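Local coordinates for protein alcohol oxidase (Myceliophthora thermophila, PDB 6F74) that binds FAD and probably works as a VAO-type flavoprotein oxidase, oxidising an alcohol substrate and handing the electrons from the flavin to molecular oxygen, at residues C38-S43 against H148-V153; S202-D207 against T217-N222; S358-F363 against E463-N468. One frame throughout, in Å; residues are numbered along the deposited sequence.

The three contacts follow one another along the chain without overlap, and each borders a different sheet. Contact 1 joins the N-terminal segment to the turn entering strand 152-155, an outer strand of a small mixed sheet. Contact 2 packs helix 212-221 on strand 203-208 of an antiparallel sheet; it and the second segment of contact 1 belong to the FAD-binding family region. Contact 3 lies where neighbouring strands 349-356 and 467-472 end and begin, inside the seven-stranded sheet, consistent with the substrate-side domain of VAO-type enzymes. Centres are about 39 Å (1 and 2), 46 Å (1 and 3) and 40 Å (2 and 3) apart; none touch, and contacts 2 and 3 lie on opposite sides of the chain's centre.

Contact 1 (C38-S43 against H148-V153); sequences CWPDNS and HNIRLV
Ahead of the apolar packing of Trp-39 and Pro-40 on Ile-150 and His-148, one water donates to both Cys-38 O (2.9 Å) and His-148 O (2.7 Å), joining two carbonyls that could not bond each other. The SG of Cys-38 is in a disulfide with Cys-32. With chi1 at -172°, the Trp-39 indole is turned so that one face meets Ile-150, whose CD1 lies over the six-membered ring in a CH-pi contact, 4.1 Å from its centroid; Ile-150 CG2 adds a touch at Trp-39 CZ3 (3.9 Å). An alanine in place of Trp-39 would remove that aromatic face and would probably leave a gap beside the two methyls of Ile-150. The backbone N of Ile-150 closes the Schellman motif that ends helix 135-147, with Asn-149 as its C-prime residue at positive phi, a conformation asparagine tolerates well. Pro-40 is shared: Pro-40 CD meets Ile-150 CD1 (3.8 Å), whereas CG lies over a face of the His-148 imidazole, 4.1 Å from its centroid. Proline suits this place, offering a rigid, wholly apolar rim to both neighbours. Asp-41 then N-caps helix 42-52: Ser-43 OG donates to Asp-41 OD1 (2.7 Å), which also takes the backbone N of Val-44.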
# COMPACT_ATOMS: atom_id res chain seq x y z
N CYS A 38 14.72 -2.63 32.50
CA CYS A 38 15.46 -1.76 31.58
C CYS A 38 14.66 -0.57 31.00
O CYS A 38 15.24 0.37 30.44
CB CYS A 38 16.05 -2.61 30.43
SG CYS A 38 14.86 -3.62 29.55
N TRP A 39 13.35 -0.61 31.10
CA TRP A 39 12.49 0.44 30.54
C TRP A 39 12.72 1.72 31.31
O TRP A 39 12.70 1.70 32.52
CB TRP A 39 11.02 0.01 30.61
CG TRP A 39 10.06 0.91 29.89
CD1 TRP A 39 9.23 1.83 30.44
CD2 TRP A 39 9.82 0.95 28.46
NE1 TRP A 39 8.49 2.45 29.48
CE2 TRP A 39 8.83 1.95 28.25
CE3 TRP A 39 10.35 0.26 27.36
CZ2 TRP A 39 8.35 2.26 26.98
CZ3 TRP A 39 9.88 0.56 26.09
CH2 TRP A 39 8.89 1.57 25.90
N PRO A 40 12.96 2.85 30.62
CA PRO A 40 13.15 4.12 31.34
C PRO A 40 11.96 4.49 32.23
O PRO A 40 10.82 4.30 31.81
CB PRO A 40 13.33 5.14 30.21
CG PRO A 40 13.69 4.35 29.01
CD PRO A 40 13.00 3.03 29.16
N ASP A 41 12.23 5.01 33.44
CA ASP A 41 11.16 5.37 34.39
C ASP A 41 10.52 6.70 34.01
O ASP A 41 10.96 7.35 33.07
CB ASP A 41 11.66 5.36 35.87
CG ASP A 41 12.67 6.47 36.18
OD1 ASP A 41 12.88 7.37 35.36
OD2 ASP A 41 13.23 6.43 37.27
N ASN A 42 9.48 7.11 34.73
CA ASN A 42 8.70 8.27 34.33
C ASN A 42 9.56 9.55 34.20
O ASN A 42 9.37 10.32 33.27
CB ASN A 42 7.49 8.48 35.25
CG ASN A 42 6.47 7.32 35.19
OD1 ASN A 42 5.95 6.90 36.22
ND2 ASN A 42 6.16 6.81 33.98
N SER A 43 10.54 9.73 35.09
CA SER A 43 11.40 10.92 35.06
C SER A 43 12.22 11.02 33.76
O SER A 43 12.43 12.12 33.22
CB SER A 43 12.32 10.95 36.28
OG SER A 43 13.31 9.93 36.18
N HIS A 148 18.33 3.74 24.77
CA HIS A 148 17.60 2.91 25.71
C HIS A 148 17.18 1.55 25.16
O HIS A 148 16.38 0.84 25.79
CB HIS A 148 16.43 3.67 26.33
CG HIS A 148 16.83 4.95 27.00
ND1 HIS A 148 17.32 5.01 28.29
CD2 HIS A 148 16.83 6.22 26.53
CE1 HIS A 148 17.58 6.28 28.60
NE2 HIS A 148 17.27 7.03 27.56
N ASN A 149 17.75 1.17 24.01
CA ASN A 149 17.49 -0.11 23.35
C ASN A 149 16.01 -0.39 23.19
O ASN A 149 15.52 -1.50 23.50
CB ASN A 149 18.24 -1.22 24.10
CG ASN A 149 17.94 -2.61 23.56
OD1 ASN A 149 17.97 -2.83 22.35
ND2 ASN A 149 17.67 -3.54 24.46
N ILE A 150 15.29 0.63 22.77
CA ILE A 150 13.84 0.57 22.59
C ILE A 150 13.60 0.50 21.08
O ILE A 150 14.23 1.25 20.30
CB ILE A 150 13.15 1.82 23.18
CG1 ILE A 150 13.34 1.88 24.69
CG2 ILE A 150 11.66 1.85 22.84
CD1 ILE A 150 12.56 2.99 25.38
N ARG A 151 12.65 -0.35 20.69
CA ARG A 151 12.32 -0.57 19.29
C ARG A 151 11.76 0.71 18.66
O ARG A 151 10.80 1.30 19.19
CB ARG A 151 11.30 -1.71 19.12
CG ARG A 151 10.82 -1.91 17.70
CD ARG A 151 9.81 -3.00 17.53
NE ARG A 151 9.38 -3.10 16.13
CZ ARG A 151 8.54 -4.03 15.66
NH1 ARG A 151 8.03 -4.96 16.47
NH2 ARG A 151 8.19 -4.04 14.35
N LEU A 152 12.37 1.13 17.56
CA LEU A 152 11.92 2.33 16.86
C LEU A 152 10.97 1.93 15.75
O LEU A 152 11.33 1.15 14.88
CB LEU A 152 13.09 3.14 16.28
CG LEU A 152 12.71 4.46 15.59
CD1 LEU A 152 12.21 5.47 16.61
CD2 LEU A 152 13.90 5.03 14.85
N VAL A 153 9.77 2.50 15.78
CA VAL A 153 8.76 2.28 14.78
C VAL A 153 8.53 3.58 14.01
O VAL A 153 8.32 4.63 14.59
CB VAL A 153 7.45 1.74 15.42
CG1 VAL A 153 6.41 1.46 14.35
CG2 VAL A 153 7.73 0.46 16.23
O HOH W 1 16.87 -0.25 28.17

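Contact 2 (S202-D207 against T217-N222); sequences SAIHID and TVAQAN
Ile-204 on strand 203-208 and Ala-219 on helix 212-221 bring their CA atoms to 7.7 Å, the nearest backbone approach between the two segments. This is helix-on-sheet packing within the FAD-binding region: the strand runs between strands 179-185 and 296-306, antiparallel to both, and the helix, which follows it closely in sequence, folds back over one face. A single side chain does the reaching. Ile-204 points toward the helix with CD1 anti to CA (chi2 -175°), which drives CD1 against the helix backbone, 3.8 Å from Ala-219 N. The same methyl lies 3.9 Å from Ala-219 CB and 4.1 Å from Val-218 CG1. A long branched side chain suits the strand position because it spans the space between sheet and helix, while the short alanine lets that methyl come right up to the helical turn. Val-218 completes the apolar seat, and its CG1, set anti to the backbone N, is the branch that meets the isoleucine. Ala-219 is also covered by Trp-416 of helix 415-422. The strand's other face carries His-205, stacked on His-301, and Asp-207, salt-bridged to Arg-183. Asn-222 is the first residue past the helix, and its backbone N makes weak bonds to Val-218 O and Ala-219 O. Its side chain strengthens the closure, Asn-222 ND2 donating to Val-218 O at 2.7 Å with an N-H...O angle of 150°, the donor tilted 30° from the carbonyl plane.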
# COMPACT_ATOMS: atom_id res chain seq x y z
N SER A 202 10.63 18.26 -15.60
CA SER A 202 10.25 18.90 -14.35
C SER A 202 10.29 17.92 -13.17
O SER A 202 10.39 16.69 -13.35
CB SER A 202 8.86 19.53 -14.49
OG SER A 202 8.81 20.52 -15.51
N ALA A 203 10.24 18.49 -11.97
CA ALA A 203 10.19 17.69 -10.75
C ALA A 203 9.41 18.36 -9.63
O ALA A 203 9.11 19.56 -9.71
CB ALA A 203 11.57 17.34 -10.30
N ILE A 204 9.06 17.56 -8.61
CA ILE A 204 8.57 18.09 -7.34
C ILE A 204 9.50 17.66 -6.21
O ILE A 204 9.81 16.46 -6.07
CB ILE A 204 7.09 17.75 -7.08
CG1 ILE A 204 6.21 18.46 -8.11
CG2 ILE A 204 6.69 18.18 -5.68
CD1 ILE A 204 4.70 18.34 -7.96
N HIS A 205 9.97 18.64 -5.43
CA HIS A 205 10.70 18.39 -4.20
C HIS A 205 9.67 18.17 -3.10
O HIS A 205 9.02 19.10 -2.64
CB HIS A 205 11.64 19.55 -3.86
CG HIS A 205 12.55 19.26 -2.70
ND1 HIS A 205 13.40 20.20 -2.15
CD2 HIS A 205 12.66 18.16 -1.93
CE1 HIS A 205 14.04 19.66 -1.13
NE2 HIS A 205 13.61 18.43 -0.97
N ILE A 206 9.49 16.91 -2.71
CA ILE A 206 8.60 16.61 -1.62
C ILE A 206 9.43 16.67 -0.35
O ILE A 206 10.04 15.67 0.02
CB ILE A 206 7.92 15.25 -1.79
CG1 ILE A 206 7.29 15.14 -3.18
CG2 ILE A 206 6.87 15.04 -0.70
CD1 ILE A 206 6.74 13.75 -3.52
N ASP A 207 9.43 17.83 0.32
CA ASP A 207 10.32 18.11 1.44
C ASP A 207 9.59 17.86 2.75
O ASP A 207 9.37 18.77 3.54
CB ASP A 207 10.84 19.57 1.35
CG ASP A 207 12.13 19.79 2.13
OD1 ASP A 207 12.64 18.85 2.82
OD2 ASP A 207 12.63 20.94 2.05
N THR A 217 -1.92 18.84 -5.19
CA THR A 217 -2.28 20.27 -5.24
C THR A 217 -1.21 21.12 -5.96
O THR A 217 -1.53 22.00 -6.75
CB THR A 217 -2.51 20.78 -3.80
OG1 THR A 217 -3.62 20.09 -3.25
CG2 THR A 217 -2.74 22.30 -3.73
N VAL A 218 0.06 20.82 -5.70
CA VAL A 218 1.17 21.53 -6.35
C VAL A 218 1.34 21.12 -7.81
O VAL A 218 1.61 21.96 -8.68
CB VAL A 218 2.48 21.35 -5.54
CG1 VAL A 218 3.67 21.97 -6.27
CG2 VAL A 218 2.32 22.01 -4.17
N ALA A 219 1.23 19.83 -8.09
CA ALA A 219 1.30 19.35 -9.48
C ALA A 219 0.20 19.99 -10.36
O ALA A 219 0.45 20.47 -11.49
CB ALA A 219 1.20 17.84 -9.53
N GLN A 220 -1.00 20.06 -9.79
CA GLN A 220 -2.14 20.69 -10.46
C GLN A 220 -1.92 22.17 -10.70
O GLN A 220 -2.17 22.67 -11.79
CB GLN A 220 -3.41 20.44 -9.68
CG GLN A 220 -4.68 20.96 -10.36
CD GLN A 220 -5.95 20.20 -9.93
OE1 GLN A 220 -5.91 19.16 -9.26
NE2 GLN A 220 -7.11 20.73 -10.36
N ALA A 221 -1.40 22.87 -9.70
CA ALA A 221 -1.10 24.31 -9.85
C ALA A 221 -0.07 24.55 -10.95
O ALA A 221 -0.05 25.61 -11.52
CB ALA A 221 -0.60 24.87 -8.52
N ASN A 222 0.77 23.56 -11.23
CA ASN A 222 1.82 23.69 -12.22
C ASN A 222 1.55 22.93 -13.52
O ASN A 222 2.47 22.75 -14.33
CB ASN A 222 3.14 23.28 -11.57
CG ASN A 222 3.57 24.27 -10.51
OD1 ASN A 222 4.03 25.37 -10.84
ND2 ASN A 222 3.40 23.92 -9.24

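Contact 3 (S358-F363 against E463-N468); sequences SFPGPF and EEVSSN
A water between the two segments is gripped by three backbone groups: it donates to Ser-358 O at 2.7 Å and, at a longer 3.3 Å, to Glu-464 O, and it accepts from Ser-466 N at 3.0 Å. More acceptors surround it than it has protons, so not all can be served at once. It sits beside the seven-stranded antiparallel sheet, where strands 349-356 and 467-472 are neighbours; past the end of the first and before the start of the second the two segments separate, and the water bridges them. Ser-358 OG is hydrogen-bonded to Pro-462 O, and the carboxylate of Glu-464 turns the other way to meet Tyr-517 OH. Direct packing comes from Val-465 and Pro-360, which cross at about a right angle with Pro-360 CD 3.9 Å from Val-465 CG2. With chi1 at -174° the valine's other branch, CG1, stands anti to the backbone N and CG2 lies beside it, on the proline's side. A compact branched residue suits this exposed spot, and Phe-356 of strand 349-356 touches it as well. Pro-360 is the centre of an inverse gamma turn, a shape its fixed phi favours, closed by a weak bond from Gly-361 N to Phe-359 O (2.7 Å). Only glycine fits next: at phi 147° a CB on Gly-361 would jam against the carbonyl O of Pro-360. Around the Phe-359 ring, Pro-360 CD lies 3.3 Å above one face near the rim, Phe-363 CD1 covers the centre of the other, and Gly-361 O stands in plane at the edge.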
# COMPACT_ATOMS: atom_id res chain seq x y z
N SER A 358 -20.18 -13.79 -5.39
CA SER A 358 -21.41 -13.52 -4.63
C SER A 358 -21.11 -12.35 -3.72
O SER A 358 -19.98 -12.22 -3.24
CB SER A 358 -21.76 -14.74 -3.77
OG SER A 358 -20.79 -14.86 -2.74
N PHE A 359 -22.12 -11.53 -3.48
CA PHE A 359 -21.98 -10.28 -2.72
C PHE A 359 -23.20 -10.15 -1.82
O PHE A 359 -24.27 -10.60 -2.20
CB PHE A 359 -21.94 -9.11 -3.71
CG PHE A 359 -21.50 -7.82 -3.11
CD1 PHE A 359 -20.21 -7.66 -2.65
CD2 PHE A 359 -22.38 -6.74 -3.02
CE1 PHE A 359 -19.80 -6.45 -2.10
CE2 PHE A 359 -21.96 -5.51 -2.51
CZ PHE A 359 -20.67 -5.37 -2.04
N PRO A 360 -23.07 -9.54 -0.64
CA PRO A 360 -24.26 -9.51 0.23
C PRO A 360 -25.28 -8.44 -0.16
O PRO A 360 -25.74 -7.71 0.69
CB PRO A 360 -23.67 -9.28 1.63
CG PRO A 360 -22.41 -8.54 1.38
CD PRO A 360 -21.87 -9.04 0.06
N GLY A 361 -25.71 -8.41 -1.40
CA GLY A 361 -26.61 -7.39 -1.88
C GLY A 361 -26.32 -7.09 -3.32
O GLY A 361 -25.44 -7.68 -3.90
N PRO A 362 -27.09 -6.17 -3.90
CA PRO A 362 -26.90 -5.85 -5.31
C PRO A 362 -25.50 -5.30 -5.56
O PRO A 362 -25.05 -4.41 -4.85
CB PRO A 362 -27.96 -4.80 -5.61
CG PRO A 362 -28.48 -4.35 -4.29
CD PRO A 362 -28.22 -5.44 -3.29
N PHE A 363 -24.81 -5.87 -6.54
CA PHE A 363 -23.52 -5.38 -6.94
C PHE A 363 -23.61 -4.73 -8.33
O PHE A 363 -23.26 -3.57 -8.48
CB PHE A 363 -22.48 -6.49 -6.87
CG PHE A 363 -21.10 -6.03 -7.23
CD1 PHE A 363 -20.50 -5.05 -6.48
CD2 PHE A 363 -20.44 -6.53 -8.32
CE1 PHE A 363 -19.25 -4.58 -6.80
CE2 PHE A 363 -19.18 -6.08 -8.65
CZ PHE A 363 -18.58 -5.11 -7.89
N GLU A 463 -20.58 -18.85 -0.03
CA GLU A 463 -21.03 -18.48 1.31
C GLU A 463 -20.14 -17.38 1.88
O GLU A 463 -20.57 -16.62 2.77
CB GLU A 463 -20.95 -19.68 2.27
CG GLU A 463 -21.04 -21.15 1.74
CD GLU A 463 -19.85 -22.00 2.26
OE1 GLU A 463 -19.46 -21.85 3.47
OE2 GLU A 463 -19.31 -22.84 1.48
N GLU A 464 -18.89 -17.32 1.41
CA GLU A 464 -17.92 -16.40 1.96
C GLU A 464 -17.63 -15.32 0.91
O GLU A 464 -17.36 -15.64 -0.29
CB GLU A 464 -16.63 -17.15 2.31
CG GLU A 464 -16.83 -18.38 3.20
CD GLU A 464 -15.46 -18.99 3.63
OE1 GLU A 464 -14.41 -18.66 3.00
OE2 GLU A 464 -15.39 -19.85 4.55
N VAL A 465 -17.68 -14.05 1.35
CA VAL A 465 -17.35 -12.94 0.48
C VAL A 465 -15.85 -12.91 0.24
O VAL A 465 -15.07 -12.87 1.19
CB VAL A 465 -17.78 -11.57 1.03
CG1 VAL A 465 -17.52 -10.48 -0.03
CG2 VAL A 465 -19.27 -11.62 1.38
N SER A 466 -15.48 -12.93 -1.03
CA SER A 466 -14.12 -12.84 -1.47
C SER A 466 -14.02 -11.59 -2.35
O SER A 466 -14.74 -11.45 -3.36
CB SER A 466 -13.71 -14.12 -2.21
OG SER A 466 -13.65 -15.23 -1.31
N SER A 467 -13.14 -10.67 -1.96
CA SER A 467 -12.81 -9.54 -2.81
C SER A 467 -11.77 -9.99 -3.84
O SER A 467 -10.73 -10.58 -3.47
CB SER A 467 -12.20 -8.44 -1.99
OG SER A 467 -10.98 -8.96 -1.43
N ASN A 468 -12.06 -9.74 -5.11
CA ASN A 468 -11.09 -9.93 -6.16
C ASN A 468 -10.92 -8.61 -6.91
O ASN A 468 -11.91 -7.91 -7.19
CB ASN A 468 -11.55 -11.05 -7.07
CG ASN A 468 -11.33 -12.40 -6.43
OD1 ASN A 468 -10.17 -12.85 -6.33
ND2 ASN A 468 -12.42 -13.05 -5.96
O HOH W 2 -17.68 -13.63 -2.88